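Local coordinates for uncharacterized protein YobA (Bacillus subtilis subsp. subtilis str. 168, PDB 4QY7), which is of unknown function but belongs to the DUF3221 family and adopts a small OB-fold domain, at residues E33-S38 against L64-K69. Residues are numbered along the deposited sequence; the frame is centred on the assembly and turned at random.
Sequences EDYNLS and LKRGEK
A type II beta turn running from K65 to E68, just ahead of strand 69-74, meets a 3-10 segment that ends at N36 and leads into helix 39-45; Y35 on one side and R66 and G67 on the other make the contact. The phenol of Y35 reaches across to the turn and sets its outer end against the backbone of G67. Its OH lies 3.5 Å from G67 CA, and CE1 comes within 3.6 Å of G67 N. With CG of Y35 beside its own backbone N and anti to the carbonyl carbon (chi1 -64°), the ring leaves the 3-10 backbone in the direction of the turn. G67, at the third position of that turn, has a positive phi of 95°, where a side chain would run into the carbonyl oxygen of R66. The turn itself is closed by a backbone hydrogen bond from E68 N to K65 O, 3.1 Å long. In the OB-fold of this protein the turn is tied to the sheet, since G67 and E68 both make backbone hydrogen bonds with V13 of strand 7-16. Y35 also touches V14 of that strand and P30. An alanine in place of Y35 is likely to leave G67 without its aromatic neighbour and open a gap between the 3-10 segment and the turn. R66 runs the other way, from the turn back to the 3-10 backbone. Its chain bends at chi3 (-55°) and brings NH1 to 2.9 Å from Y35 O, which lies at the edge of the guanidinium, in its plane. NH1 also approaches Y35 CB at 3.7 Å. D34, the residue before Y35, forms a salt bridge with K45, the C-terminal residue of helix 39-45.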
ATOM      1  N   GLU A  33      -2.558   8.204 -16.111  1.00 20.21           N
ATOM      2  CA  GLU A  33      -3.728   9.034 -15.723  1.00 19.57           C
ATOM      3  C   GLU A  33      -4.417   8.544 -14.472  1.00 22.28           C
ATOM      4  O   GLU A  33      -5.167   9.320 -13.869  1.00 22.80           O
ATOM      5  CB  GLU A  33      -4.744   9.146 -16.846  1.00 22.62           C
ATOM      6  CG  GLU A  33      -4.174   9.955 -17.989  1.00 27.74           C
ATOM      7  CD  GLU A  33      -5.096  10.128 -19.173  1.00 43.97           C
ATOM      8  OE1 GLU A  33      -6.246   9.639 -19.133  1.00 34.84           O
ATOM      9  OE2 GLU A  33      -4.662  10.774 -20.150  1.00 37.12           O
ATOM     10  N   ASP A  34      -4.095   7.337 -13.993  1.00 17.96           N
ATOM     11  CA  ASP A  34      -4.669   6.871 -12.716  1.00 18.15           C
ATOM     12  C   ASP A  34      -4.127   7.737 -11.553  1.00 22.24           C
ATOM     13  O   ASP A  34      -4.744   7.770 -10.498  1.00 20.45           O
ATOM     14  CB  ASP A  34      -4.387   5.386 -12.462  1.00 19.98           C
ATOM     15  CG  ASP A  34      -5.062   4.481 -13.497  1.00 25.21           C
ATOM     16  OD1 ASP A  34      -6.121   4.861 -14.014  1.00 25.10           O
ATOM     17  OD2 ASP A  34      -4.490   3.428 -13.827  1.00 29.01           O
ATOM     18  N   TYR A  35      -3.019   8.466 -11.764  1.00 19.29           N
ATOM     19  CA  TYR A  35      -2.444   9.341 -10.743  1.00 20.55           C
ATOM     20  C   TYR A  35      -3.162  10.702 -10.666  1.00 25.31           C
ATOM     21  O   TYR A  35      -2.779  11.535  -9.840  1.00 26.46           O
ATOM     22  CB  TYR A  35      -0.918   9.504 -10.986  1.00 21.68           C
ATOM     23  CG  TYR A  35      -0.188   8.182 -10.819  1.00 21.71           C
ATOM     24  CD1 TYR A  35       0.160   7.710  -9.559  1.00 22.30           C
ATOM     25  CD2 TYR A  35       0.066   7.354 -11.915  1.00 22.13           C
ATOM     26  CE1 TYR A  35       0.758   6.461  -9.393  1.00 22.71           C
ATOM     27  CE2 TYR A  35       0.627   6.092 -11.755  1.00 21.69           C
ATOM     28  CZ  TYR A  35       1.017   5.667 -10.497  1.00 28.28           C
ATOM     29  OH  TYR A  35       1.580   4.423 -10.324  1.00 28.72           O
ATOM     30  N   ASN A  36      -4.214  10.953 -11.465  1.00 22.29           N
ATOM     31  CA  ASN A  36      -4.978  12.194 -11.283  1.00 23.50           C
ATOM     32  C   ASN A  36      -6.356  11.842 -10.718  1.00 26.49           C
ATOM     33  O   ASN A  36      -7.196  12.725 -10.581  1.00 29.59           O
ATOM     34  CB  ASN A  36      -5.055  13.024 -12.568  1.00 27.68           C
ATOM     35  CG  ASN A  36      -5.787  12.393 -13.726  1.00 36.95           C
ATOM     36  OD1 ASN A  36      -6.844  11.757 -13.552  1.00 30.30           O
ATOM     37  ND2 ASN A  36      -5.310  12.653 -14.958  1.00 29.61           N
ATOM     38  N   LEU A  37      -6.600  10.558 -10.378  1.00 22.63           N
ATOM     39  CA  LEU A  37      -7.893  10.174  -9.836  1.00 21.72           C
ATOM     40  C   LEU A  37      -7.969  10.502  -8.368  1.00 25.79           C
ATOM     41  O   LEU A  37      -6.963  10.432  -7.646  1.00 23.85           O
ATOM     42  CB  LEU A  37      -8.136   8.667 -10.026  1.00 20.41           C
ATOM     43  CG  LEU A  37      -8.240   8.183 -11.472  1.00 23.38           C
ATOM     44  CD1 LEU A  37      -8.332   6.672 -11.532  1.00 21.73           C
ATOM     45  CD2 LEU A  37      -9.440   8.793 -12.174  1.00 28.02           C
ATOM     46  N   SER A  38      -9.178  10.811  -7.901  1.00 25.78           N
ATOM     47  CA  SER A  38      -9.388  11.044  -6.480  1.00 26.10           C
ATOM     48  C   SER A  38      -9.371   9.720  -5.749  1.00 28.26           C
ATOM     49  O   SER A  38      -9.503   8.652  -6.365  1.00 27.07           O
ATOM     50  CB  SER A  38     -10.727  11.737  -6.235  1.00 29.24           C
ATOM     51  OG  SER A  38     -11.787  10.852  -6.570  1.00 32.14           O
ATOM     52  N   LEU A  64       9.099   6.899  -0.078  1.00 23.99           N
ATOM     53  CA  LEU A  64       7.870   6.232  -0.454  1.00 22.67           C
ATOM     54  C   LEU A  64       7.064   7.244  -1.253  1.00 25.17           C
ATOM     55  O   LEU A  64       6.517   8.180  -0.679  1.00 26.04           O
ATOM     56  CB  LEU A  64       7.146   5.754   0.798  1.00 22.35           C
ATOM     57  CG  LEU A  64       6.033   4.800   0.553  1.00 25.43           C
ATOM     58  CD1 LEU A  64       6.556   3.519  -0.066  1.00 24.53           C
ATOM     59  CD2 LEU A  64       5.311   4.508   1.863  1.00 27.38           C
ATOM     60  N   LYS A  65       7.149   7.162  -2.577  1.00 20.69           N
ATOM     61  CA  LYS A  65       6.526   8.141  -3.468  1.00 20.78           C
ATOM     62  C   LYS A  65       5.566   7.501  -4.422  1.00 22.37           C
ATOM     63  O   LYS A  65       5.687   6.302  -4.730  1.00 19.96           O
ATOM     64  CB  LYS A  65       7.602   8.853  -4.287  1.00 23.20           C
ATOM     65  CG  LYS A  65       8.732   9.425  -3.422  1.00 30.35           C
ATOM     66  CD  LYS A  65       9.547  10.471  -4.110  1.00 34.42           C
ATOM     67  CE  LYS A  65      10.541  11.062  -3.142  1.00 42.17           C
ATOM     68  NZ  LYS A  65      11.330  12.157  -3.762  1.00 41.77           N
ATOM     69  N   ARG A  66       4.654   8.321  -4.952  1.00 19.94           N
ATOM     70  CA  ARG A  66       3.690   7.870  -5.963  1.00 18.45           C
ATOM     71  C   ARG A  66       4.421   7.295  -7.154  1.00 22.75           C
ATOM     72  O   ARG A  66       5.444   7.851  -7.610  1.00 22.58           O
ATOM     73  CB  ARG A  66       2.785   9.021  -6.449  1.00 19.81           C
ATOM     74  CG  ARG A  66       1.796   9.550  -5.419  1.00 25.64           C
ATOM     75  CD  ARG A  66       0.783  10.470  -6.093  1.00 27.75           C
ATOM     76  NE  ARG A  66       1.420  11.565  -6.839  1.00 33.01           N
ATOM     77  CZ  ARG A  66       0.850  12.244  -7.833  1.00 45.50           C
ATOM     78  NH1 ARG A  66      -0.391  11.960  -8.222  1.00 28.23           N
ATOM     79  NH2 ARG A  66       1.518  13.215  -8.450  1.00 43.70           N
ATOM     80  N   GLY A  67       3.921   6.173  -7.628  1.00 17.08           N
ATOM     81  CA  GLY A  67       4.516   5.500  -8.775  1.00 18.03           C
ATOM     82  C   GLY A  67       5.495   4.412  -8.418  1.00 20.01           C
ATOM     83  O   GLY A  67       5.826   3.585  -9.276  1.00 21.34           O
ATOM     84  N   GLU A  68       5.967   4.374  -7.165  1.00 17.22           N
ATOM     85  CA  GLU A  68       6.857   3.308  -6.748  1.00 16.84           C
ATOM     86  C   GLU A  68       6.108   2.000  -6.599  1.00 17.83           C
ATOM     87  O   GLU A  68       4.996   1.976  -6.060  1.00 17.21           O
ATOM     88  CB  GLU A  68       7.525   3.642  -5.407  1.00 18.11           C
ATOM     89  CG  GLU A  68       8.503   4.816  -5.498  1.00 25.21           C
ATOM     90  CD  GLU A  68       9.787   4.596  -6.272  1.00 53.57           C
ATOM     91  OE1 GLU A  68      10.111   3.433  -6.600  1.00 49.21           O
ATOM     92  OE2 GLU A  68      10.499   5.596  -6.509  1.00 50.30           O
ATOM     93  N   LYS A  69       6.752   0.904  -7.021  1.00 16.02           N
ATOM     94  CA  LYS A  69       6.264  -0.448  -6.776  1.00 14.86           C
ATOM     95  C   LYS A  69       6.976  -0.920  -5.506  1.00 17.66           C
ATOM     96  O   LYS A  69       8.206  -0.816  -5.415  1.00 16.93           O
ATOM     97  CB  LYS A  69       6.580  -1.363  -7.957  1.00 17.73           C
ATOM     98  CG  LYS A  69       5.933  -2.733  -7.830  1.00 17.94           C
ATOM     99  CD  LYS A  69       6.468  -3.634  -8.938  1.00 21.63           C
ATOM    100  CE  LYS A  69       5.744  -4.958  -9.002  1.00 21.34           C
ATOM    101  NZ  LYS A  69       6.107  -5.702 -10.239  1.00 25.52           N
TER